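Heme-binding protein A / AI-2 binding protein A (Helicobacter pylori SS1, PDB 6OFQ) binds peptides in the periplasm, as in its complex with the peptide STSA, and probably delivers them to an ABC transporter for uptake. Local coordinates at residues A[132-136]-A[137-141]; A[345-348]-A[349-352]; A[410-413]-A[414-418]. One frame throughout, in Å; residues are numbered along the deposited sequence.

Contact 1 (A[132-136]-A[137-141])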
ATOM      1  N   ARG A 132      -3.959  17.833  15.350  1.00  8.81           N
ATOM      2  CA  ARG A 132      -3.011  16.791  14.954  1.00 10.35           C
ATOM      3  C   ARG A 132      -2.750  15.717  16.002  1.00 10.63           C
ATOM      4  O   ARG A 132      -2.318  14.591  15.642  1.00  8.61           O
ATOM      5  CB  ARG A 132      -1.697  17.460  14.525  1.00 14.48           C
ATOM      6  CG  ARG A 132      -0.422  16.668  14.714  1.00 17.38           C
ATOM      7  CD  ARG A 132       0.741  17.643  14.598  1.00 16.96           C
ATOM      8  NE  ARG A 132       1.922  16.841  14.781  1.00 17.19           N
ATOM      9  CZ  ARG A 132       2.576  16.199  13.827  1.00 16.72           C
ATOM     10  NH1 ARG A 132       2.174  16.285  12.569  1.00 16.71           N
ATOM     11  NH2 ARG A 132       3.640  15.472  14.121  1.00 20.03           N
ATOM     12  N   TYR A 133      -2.880  16.093  17.280  1.00  9.01           N
ATOM     13  CA  TYR A 133      -2.729  15.225  18.452  1.00  9.34           C
ATOM     14  C   TYR A 133      -1.267  15.040  18.825  1.00 10.65           C
ATOM     15  O   TYR A 133      -0.833  15.447  19.928  1.00 11.66           O
ATOM     16  CB  TYR A 133      -3.470  13.890  18.298  1.00  9.17           C
ATOM     17  CG  TYR A 133      -3.373  13.005  19.514  1.00  8.14           C
ATOM     18  CD1 TYR A 133      -4.240  13.214  20.587  1.00  7.98           C
ATOM     19  CD2 TYR A 133      -2.431  11.971  19.557  1.00  8.05           C
ATOM     20  CE1 TYR A 133      -4.165  12.375  21.707  1.00  8.07           C
ATOM     21  CE2 TYR A 133      -2.333  11.145  20.684  1.00  8.05           C
ATOM     22  CZ  TYR A 133      -3.188  11.395  21.758  1.00  8.44           C
ATOM     23  OH  TYR A 133      -3.192  10.526  22.830  1.00  8.91           O
ATOM     24  N   TYR A 134      -0.500  14.413  17.940  1.00  8.94           N
ATOM     25  CA  TYR A 134       0.921  14.183  18.143  1.00  8.69           C
ATOM     26  C   TYR A 134       1.651  15.519  18.199  1.00 10.50           C
ATOM     27  O   TYR A 134       1.264  16.499  17.616  1.00 11.57           O
ATOM     28  CB  TYR A 134       1.507  13.323  17.050  1.00  8.57           C
ATOM     29  CG  TYR A 134       0.854  11.961  17.007  1.00  8.29           C
ATOM     30  CD1 TYR A 134       1.117  11.021  17.971  1.00  8.63           C
ATOM     31  CD2 TYR A 134       0.103  11.567  15.919  1.00  8.10           C
ATOM     32  CE1 TYR A 134       0.572   9.748  17.968  1.00  8.26           C
ATOM     33  CE2 TYR A 134      -0.505  10.314  15.922  1.00  6.50           C
ATOM     34  CZ  TYR A 134      -0.198   9.381  16.878  1.00  7.37           C
ATOM     35  OH  TYR A 134      -0.748   8.139  16.870  1.00  7.18           O
ATOM     36  N   SER A 135       2.719  15.505  18.986  1.00 13.16           N
ATOM     37  CA  SER A 135       3.601  16.659  19.039  1.00 18.13           C
ATOM     38  C   SER A 135       4.176  16.991  17.695  1.00 19.69           C
ATOM     39  O   SER A 135       4.334  16.101  16.844  1.00 17.26           O
ATOM     40  CB  SER A 135       4.813  16.375  19.936  1.00 19.72           C
ATOM     41  OG  SER A 135       4.242  16.363  21.225  1.00 27.27           O
ATOM     42  N   PRO A 136       4.513  18.268  17.519  1.00 23.06           N
ATOM     43  CA  PRO A 136       5.328  18.539  16.341  1.00 25.24           C
ATOM     44  C   PRO A 136       6.545  17.595  16.280  1.00 24.47           C
ATOM     45  O   PRO A 136       7.156  17.170  17.271  1.00 26.22           O
ATOM     46  CB  PRO A 136       5.642  20.042  16.470  1.00 29.36           C
ATOM     47  CG  PRO A 136       4.629  20.573  17.444  1.00 27.72           C
ATOM     48  CD  PRO A 136       4.356  19.445  18.400  1.00 23.69           C
ATOM     49  N   GLY A 137       6.808  17.097  15.079  1.00 23.41           N
ATOM     50  CA  GLY A 137       7.911  16.177  14.896  1.00 21.26           C
ATOM     51  C   GLY A 137       7.781  15.510  13.549  1.00 21.45           C
ATOM     52  O   GLY A 137       7.042  15.987  12.696  1.00 23.54           O
ATOM     53  N   ALA A 138       8.521  14.421  13.345  1.00 21.50           N
ATOM     54  CA  ALA A 138       8.563  13.751  12.045  1.00 22.60           C
ATOM     55  C   ALA A 138       7.222  13.095  11.718  1.00 19.48           C
ATOM     56  O   ALA A 138       7.020  12.917  10.507  1.00 23.41           O
ATOM     57  CB  ALA A 138       9.672  12.711  11.948  1.00 25.06           C
ATOM     58  N   LYS A 139       6.313  12.868  12.677  1.00 15.59           N
ATOM     59  CA  LYS A 139       5.033  12.197  12.292  1.00 14.03           C
ATOM     60  C   LYS A 139       4.226  13.054  11.317  1.00 13.36           C
ATOM     61  O   LYS A 139       4.097  14.286  11.460  1.00 14.08           O
ATOM     62  CB  LYS A 139       4.146  11.825  13.478  1.00 12.80           C
ATOM     63  CG  LYS A 139       4.739  10.807  14.440  1.00 13.13           C
ATOM     64  CD  LYS A 139       3.922  10.616  15.692  1.00 12.90           C
ATOM     65  CE  LYS A 139       4.137   9.315  16.434  1.00 13.94           C
ATOM     66  NZ  LYS A 139       5.517   9.343  16.968  1.00 16.42           N
ATOM     67  N   SER A 140       3.705  12.360  10.314  1.00 10.13           N
ATOM     68  CA  SER A 140       2.985  13.015   9.257  1.00 10.71           C
ATOM     69  C   SER A 140       1.831  12.119   8.799  1.00  7.79           C
ATOM     70  O   SER A 140       1.975  10.893   8.687  1.00  6.69           O
ATOM     71  CB  SER A 140       3.877  13.237   8.059  1.00 12.57           C
ATOM     72  OG  SER A 140       3.133  13.859   7.026  1.00 22.58           O
ATOM     73  N   TYR A 141       0.695  12.748   8.463  1.00  6.04           N
ATOM     74  CA  TYR A 141      -0.462  12.048   7.894  1.00  5.22           C
ATOM     75  C   TYR A 141      -0.310  12.003   6.400  1.00  5.15           C
ATOM     76  O   TYR A 141      -0.935  12.751   5.661  1.00  5.65           O
ATOM     77  CB  TYR A 141      -1.753  12.765   8.351  1.00  5.17           C
ATOM     78  CG  TYR A 141      -1.987  12.682   9.869  1.00  5.30           C
ATOM     79  CD1 TYR A 141      -2.204  11.471  10.510  1.00  5.54           C
ATOM     80  CD2 TYR A 141      -2.062  13.853  10.658  1.00  5.90           C
ATOM     81  CE1 TYR A 141      -2.385  11.362  11.884  1.00  5.70           C
ATOM     82  CE2 TYR A 141      -2.371  13.757  12.017  1.00  6.34           C
ATOM     83  CZ  TYR A 141      -2.506  12.536  12.622  1.00  5.83           C
ATOM     84  OH  TYR A 141      -2.709  12.467  13.986  1.00  6.41           O
TER
HETATM   85  O   HOH W   1       6.165  13.670  15.761  1.00 28.51           O
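The loop between helix 116-127 and helix 142-147 folds back on itself here, and the Arg132 guanidinium fills the bend by bonding to backbone carbonyls. NH1 and NH2 grip Lys139 O end-on, at 3.0 Å from Arg132 NH1 and 2.9 Å from Arg132 NH2. Both reach it from the same face of the carbonyl, and the oxygen lies in the guanidinium plane. NH2 also bonds to Ser135 O, and Arg132 NE bonds to Tyr134 O at 2.9 Å from above that carbonyl's plane. Together these bonds fix the rotation of the guanidinium. The chain runs extended from CG to NE, which carries the guanidinium across to Lys139. Water 1 links Ser135 O to Lys139 N.

Tyr141 OH donates to Arg132 O at 2.7 Å and closes the ends of the bend. The Tyr134 ring is sandwiched. Lys139 CD makes a CH-pi contact on one face, 3.8 Å from the ring centroid, and Tyr133 CD2 lies over the other.

Tyr134 OH is bonded to Asp45. Tyr134 and Tyr141 both rest on Arg125 of helix 116-127, while Tyr141 stands at the N-cap position of helix 142-147.

Contact 2 (A[345-348]-A[349-352])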
ATOM      1  N   GLY A 345      -9.858   0.468 -16.886  1.00  5.93           N
ATOM      2  CA  GLY A 345      -9.319   1.733 -17.352  1.00  5.76           C
ATOM      3  C   GLY A 345      -7.902   1.674 -17.885  1.00  5.20           C
ATOM      4  O   GLY A 345      -7.384   2.650 -18.436  1.00  6.07           O
ATOM      5  N   TYR A 346      -7.269   0.504 -17.815  1.00  5.11           N
ATOM      6  CA  TYR A 346      -5.934   0.269 -18.313  1.00  5.01           C
ATOM      7  C   TYR A 346      -5.887   0.500 -19.815  1.00  5.16           C
ATOM      8  O   TYR A 346      -6.818   0.080 -20.530  1.00  5.76           O
ATOM      9  CB  TYR A 346      -5.525  -1.172 -18.056  1.00  4.80           C
ATOM     10  CG  TYR A 346      -4.127  -1.601 -18.412  1.00  4.81           C
ATOM     11  CD1 TYR A 346      -3.794  -2.104 -19.673  1.00  4.81           C
ATOM     12  CD2 TYR A 346      -3.131  -1.567 -17.467  1.00  4.86           C
ATOM     13  CE1 TYR A 346      -2.543  -2.541 -19.999  1.00  4.83           C
ATOM     14  CE2 TYR A 346      -1.819  -1.928 -17.790  1.00  4.87           C
ATOM     15  CZ  TYR A 346      -1.553  -2.463 -19.013  1.00  4.77           C
ATOM     16  OH  TYR A 346      -0.269  -2.846 -19.300  1.00  5.12           O
ATOM     17  N   ASN A 347      -4.852   1.202 -20.285  1.00  4.74           N
ATOM     18  CA  ASN A 347      -4.786   1.559 -21.674  1.00  5.23           C
ATOM     19  C   ASN A 347      -4.006   0.444 -22.379  1.00  6.02           C
ATOM     20  O   ASN A 347      -2.766   0.412 -22.399  1.00  6.13           O
ATOM     21  CB  ASN A 347      -4.118   2.921 -21.858  1.00  5.41           C
ATOM     22  CG  ASN A 347      -4.249   3.436 -23.272  1.00  6.51           C
ATOM     23  OD1 ASN A 347      -4.258   2.609 -24.189  1.00  6.94           O
ATOM     24  ND2 ASN A 347      -4.327   4.736 -23.484  1.00  6.85           N
ATOM     25  N   TYR A 348      -4.772  -0.389 -23.090  1.00  6.44           N
ATOM     26  CA  TYR A 348      -4.180  -1.513 -23.849  1.00  7.00           C
ATOM     27  C   TYR A 348      -3.596  -1.076 -25.173  1.00  7.61           C
ATOM     28  O   TYR A 348      -2.985  -1.936 -25.858  1.00  9.22           O
ATOM     29  CB  TYR A 348      -5.291  -2.556 -24.074  1.00  6.94           C
ATOM     30  CG  TYR A 348      -5.670  -3.264 -22.808  1.00  7.45           C
ATOM     31  CD1 TYR A 348      -4.921  -4.315 -22.319  1.00  7.36           C
ATOM     32  CD2 TYR A 348      -6.798  -2.861 -22.102  1.00  8.19           C
ATOM     33  CE1 TYR A 348      -5.207  -4.875 -21.078  1.00  7.15           C
ATOM     34  CE2 TYR A 348      -7.099  -3.440 -20.879  1.00  8.51           C
ATOM     35  CZ  TYR A 348      -6.331  -4.495 -20.402  1.00  7.65           C
ATOM     36  OH  TYR A 348      -6.647  -4.991 -19.142  1.00  9.85           O
ATOM     37  N   ASN A 349      -3.787   0.162 -25.604  1.00  7.16           N
ATOM     38  CA  ASN A 349      -3.279   0.710 -26.834  1.00  9.65           C
ATOM     39  C   ASN A 349      -1.875   1.256 -26.775  1.00 10.57           C
ATOM     40  O   ASN A 349      -1.167   1.157 -27.760  1.00 14.58           O
ATOM     41  CB  ASN A 349      -4.209   1.739 -27.451  1.00 10.83           C
ATOM     42  CG  ASN A 349      -4.030   1.874 -28.949  1.00 15.42           C
ATOM     43  OD1 ASN A 349      -4.113   0.879 -29.651  1.00 20.58           O
ATOM     44  ND2 ASN A 349      -3.798   3.073 -29.444  1.00 20.21           N
ATOM     45  N   ILE A 350      -1.360   1.521 -25.578  1.00  7.98           N
ATOM     46  CA  ILE A 350      -0.014   2.047 -25.474  1.00  8.06           C
ATOM     47  C   ILE A 350       0.999   0.912 -25.674  1.00  8.61           C
ATOM     48  O   ILE A 350       0.847  -0.184 -25.128  1.00  8.92           O
ATOM     49  CB  ILE A 350       0.139   2.683 -24.094  1.00  7.91           C
ATOM     50  CG1 ILE A 350      -0.749   3.933 -24.051  1.00  9.15           C
ATOM     51  CG2 ILE A 350       1.572   3.092 -23.766  1.00  8.32           C
ATOM     52  CD1 ILE A 350      -0.805   4.637 -22.748  1.00 10.30           C
ATOM     53  N   LYS A 351       2.056   1.255 -26.388  1.00 11.76           N
ATOM     54  CA  LYS A 351       3.098   0.261 -26.624  1.00 13.89           C
ATOM     55  C   LYS A 351       4.250   0.558 -25.670  1.00 14.24           C
ATOM     56  O   LYS A 351       4.660   1.725 -25.549  1.00 13.48           O
ATOM     57  CB  LYS A 351       3.596   0.359 -28.057  1.00 18.26           C
ATOM     58  CG  LYS A 351       2.554  -0.003 -29.091  1.00 24.54           C
ATOM     59  CD  LYS A 351       3.244  -0.186 -30.448  1.00 30.74           C
ATOM     60  CE  LYS A 351       2.600   0.684 -31.511  1.00 36.59           C
ATOM     61  NZ  LYS A 351       1.237   0.166 -31.816  1.00 43.54           N
ATOM     62  N   PRO A 352       4.774  -0.492 -25.029  1.00 13.79           N
ATOM     63  CA  PRO A 352       5.900  -0.243 -24.129  1.00 14.55           C
ATOM     64  C   PRO A 352       7.087   0.318 -24.915  1.00 13.30           C
ATOM     65  O   PRO A 352       7.224   0.026 -26.104  1.00 13.74           O
ATOM     66  CB  PRO A 352       6.212  -1.614 -23.536  1.00 16.15           C
ATOM     67  CG  PRO A 352       5.712  -2.535 -24.586  1.00 15.83           C
ATOM     68  CD  PRO A 352       4.473  -1.936 -25.119  1.00 14.72           C
TER
HETATM   69  O   HOH W   2      -0.773  -1.296 -23.253  1.00 10.99           O
HETATM   70  O   HOH W   3      -3.714  -2.498 -28.875  1.00 25.67           O
HETATM   71  O   HOH W   4      -0.400  -2.356 -27.106  1.00 36.43           O
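Asn347 OD1 accepts a hydrogen bond from Asn349 N at 2.9 Å. The N-H lies in the plane of the side-chain carbonyl, and the C=O...N angle is 160°. With CG anti to the backbone N (chi1 -170°), the Asn347 amide points toward Asn349 and Ile350. OD1 also touches Asn349 CB. The Asn349 side chain leads away from there, yet the two amide planes are nearly coplanar.

An asparagine side-chain oxygen accepting the N-H two residues on is the hallmark of an Asx turn. The turn lies in the loop between strand 332-334 and helix 357-366. Ile350 then crosses the Asn347 side chain at about a right angle. Its CG1 lies 3.6 Å from Asn347 CG, and its CD1 lies 3.6 Å from Asn347 ND2. This branch is placed there by a chi1 of -68°, with CG1 anti to the carbonyl carbon. ND2 bonds to Leu485 O, so both ends of the amide are held.

Tyr346 CD1 sits 3.4 Å above the Tyr348 ring plane, over its centre. Water 2 joins Asn347 O to Ile350 O, and water 4 joins Tyr348 O to Ile350 O. Ile350 also touches Gln488 and His492 of helix 477-494.

Contact 3 (A[410-413]-A[414-418])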
ATOM      1  N   GLY A 410      12.627   0.900   6.776  1.00  8.12           N
ATOM      2  CA  GLY A 410      12.139   2.167   7.342  1.00  7.87           C
ATOM      3  C   GLY A 410      12.915   3.375   6.859  1.00  7.40           C
ATOM      4  O   GLY A 410      12.347   4.409   6.532  1.00  8.81           O
ATOM      5  N   ALA A 411      14.239   3.282   6.847  1.00  7.29           N
ATOM      6  CA  ALA A 411      15.115   4.337   6.345  1.00  7.16           C
ATOM      7  C   ALA A 411      14.824   4.607   4.886  1.00  6.94           C
ATOM      8  O   ALA A 411      14.874   5.752   4.458  1.00  7.81           O
ATOM      9  CB  ALA A 411      16.566   4.049   6.535  1.00  7.98           C
ATOM     10  N   TYR A 412      14.581   3.548   4.124  1.00  6.46           N
ATOM     11  CA  TYR A 412      14.373   3.718   2.683  1.00  6.34           C
ATOM     12  C   TYR A 412      13.113   4.549   2.479  1.00  5.77           C
ATOM     13  O   TYR A 412      13.052   5.431   1.634  1.00  5.65           O
ATOM     14  CB  TYR A 412      14.235   2.331   2.071  1.00  6.54           C
ATOM     15  CG  TYR A 412      14.121   2.308   0.567  1.00  7.08           C
ATOM     16  CD1 TYR A 412      15.229   2.160  -0.199  1.00  6.84           C
ATOM     17  CD2 TYR A 412      12.883   2.307  -0.065  1.00  7.49           C
ATOM     18  CE1 TYR A 412      15.174   2.143  -1.571  1.00  6.92           C
ATOM     19  CE2 TYR A 412      12.809   2.246  -1.447  1.00  7.16           C
ATOM     20  CZ  TYR A 412      13.970   2.109  -2.186  1.00  7.03           C
ATOM     21  OH  TYR A 412      13.997   1.994  -3.567  1.00  8.59           O
ATOM     22  N   LEU A 413      12.033   4.172   3.130  1.00  6.27           N
ATOM     23  CA  LEU A 413      10.762   4.941   3.055  1.00  7.07           C
ATOM     24  C   LEU A 413      10.957   6.402   3.473  1.00  6.56           C
ATOM     25  O   LEU A 413      10.452   7.301   2.814  1.00  7.87           O
ATOM     26  CB  LEU A 413       9.704   4.276   3.941  1.00  7.32           C
ATOM     27  CG  LEU A 413       9.217   2.875   3.532  1.00  9.50           C
ATOM     28  CD1 LEU A 413       8.449   2.161   4.636  1.00  8.49           C
ATOM     29  CD2 LEU A 413       8.231   3.047   2.406  1.00 10.75           C
ATOM     30  N   LYS A 414      11.784   6.629   4.485  1.00  7.58           N
ATOM     31  CA  LYS A 414      11.964   8.005   4.962  1.00  8.26           C
ATOM     32  C   LYS A 414      12.756   8.829   3.946  1.00  6.83           C
ATOM     33  O   LYS A 414      12.366   9.932   3.503  1.00  7.11           O
ATOM     34  CB  LYS A 414      12.704   7.964   6.312  1.00 10.13           C
ATOM     35  CG  LYS A 414      12.986   9.334   6.924  1.00 14.94           C
ATOM     36  CD  LYS A 414      13.848   9.331   8.197  1.00 20.20           C
ATOM     37  CE  LYS A 414      14.071  10.781   8.619  1.00 25.29           C
ATOM     38  NZ  LYS A 414      12.854  11.647   8.836  1.00 29.55           N
ATOM     39  N   ARG A 415      13.881   8.280   3.476  1.00  6.38           N
ATOM     40  CA  ARG A 415      14.776   9.025   2.595  1.00  6.02           C
ATOM     41  C   ARG A 415      14.139   9.250   1.229  1.00  5.73           C
ATOM     42  O   ARG A 415      14.225  10.346   0.691  1.00  5.37           O
ATOM     43  CB  ARG A 415      16.100   8.317   2.429  1.00  7.44           C
ATOM     44  CG  ARG A 415      16.877   8.199   3.717  1.00  8.81           C
ATOM     45  CD  ARG A 415      18.211   7.519   3.508  1.00  9.96           C
ATOM     46  NE  ARG A 415      19.040   7.466   4.733  1.00 11.33           N
ATOM     47  CZ  ARG A 415      19.797   8.460   5.166  1.00 17.41           C
ATOM     48  NH1 ARG A 415      19.862   9.627   4.552  1.00 17.37           N
ATOM     49  NH2 ARG A 415      20.520   8.298   6.279  1.00 19.55           N
ATOM     50  N   THR A 416      13.465   8.235   0.640  1.00  4.70           N
ATOM     51  CA  THR A 416      12.783   8.451  -0.625  1.00  5.15           C
ATOM     52  C   THR A 416      11.576   9.406  -0.453  1.00  4.96           C
ATOM     53  O   THR A 416      11.288  10.203  -1.340  1.00  5.98           O
ATOM     54  CB  THR A 416      12.333   7.101  -1.275  1.00  5.10           C
ATOM     55  OG1 THR A 416      11.443   6.396  -0.386  1.00  5.56           O
ATOM     56  CG2 THR A 416      13.516   6.249  -1.717  1.00  5.21           C
ATOM     57  N   GLY A 417      10.895   9.331   0.691  1.00  5.10           N
ATOM     58  CA  GLY A 417       9.806  10.276   0.934  1.00  5.63           C
ATOM     59  C   GLY A 417      10.216  11.735   0.906  1.00  5.52           C
ATOM     60  O   GLY A 417       9.420  12.617   0.653  1.00  5.93           O
ATOM     61  N   LEU A 418      11.464  11.969   1.304  1.00  6.01           N
ATOM     62  CA  LEU A 418      12.101  13.293   1.350  1.00  6.67           C
ATOM     63  C   LEU A 418      12.816  13.696   0.096  1.00  6.48           C
ATOM     64  O   LEU A 418      13.495  14.741   0.053  1.00  7.56           O
ATOM     65  CB  LEU A 418      12.997  13.401   2.568  1.00  7.47           C
ATOM     66  CG  LEU A 418      12.298  13.317   3.903  1.00  8.39           C
ATOM     67  CD1 LEU A 418      13.288  13.377   5.055  1.00  9.95           C
ATOM     68  CD2 LEU A 418      11.262  14.427   4.046  1.00  9.22           C
TER
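Tyr412 O takes two hydrogen bonds from Thr416, one from OG1 at 2.8 Å and one from the backbone N at 3.0 Å. The two donors come from opposite faces of the carbonyl plane. They lie in helix 409-417, the connection of a beta-alpha-beta crossover from strand 400-407 to strand 423-429, both parallel to strand 373-380. The OG1 bond is a common way for a threonine inside an alpha-helix to satisfy its hydroxyl, by giving it to the carbonyl four residues back. A chi1 of 59° sets OG1 between the backbone N and the carbonyl carbon, where it can reach that oxygen.

The regular i to i+4 bonds of the helix continue on either side of Tyr412: Lys414 N to Gly410 O, Arg415 N to Ala411 O at 2.9 Å, and Gly417 N to Leu413 O. Further out, Arg415 NH1 forms a salt bridge with Glu420, just past the end of the helix. Tyr412 OH bonds to Phe425 O on strand 423-429, so the hydroxyl ties the helix to the sheet. Tyr412 touches Tyr407 and Thr380, while Thr416 touches Phe378 and Ala424.

The aliphatic start of Arg415 lies against the turn before it, with CG 3.2 Å from Ala411 O. On the sheet side, Thr416 CG2 makes a CH-pi contact with one face of the Tyr412 ring, 4.2 Å from its centroid and 13° off the ring normal.

All three contacts are local, and they follow one another along the chain without overlap. Contact 1 and contact 3 are near neighbours in space: their centres are about 17 Å apart and their nearest atoms about 5 Å apart, without touching. Contact 2 stands well away. Its centre is about 40 Å from that of contact 1 and about 31 Å from that of contact 3. Contacts 1 and 2 lie on opposite sides of the chain's centre. Contact 3 belongs to a helix packed on the sheet that contains strands 373-380 and 423-429. Contacts 1 and 2 instead shape loops that lead into helices, 142-147 and 357-366 respectively.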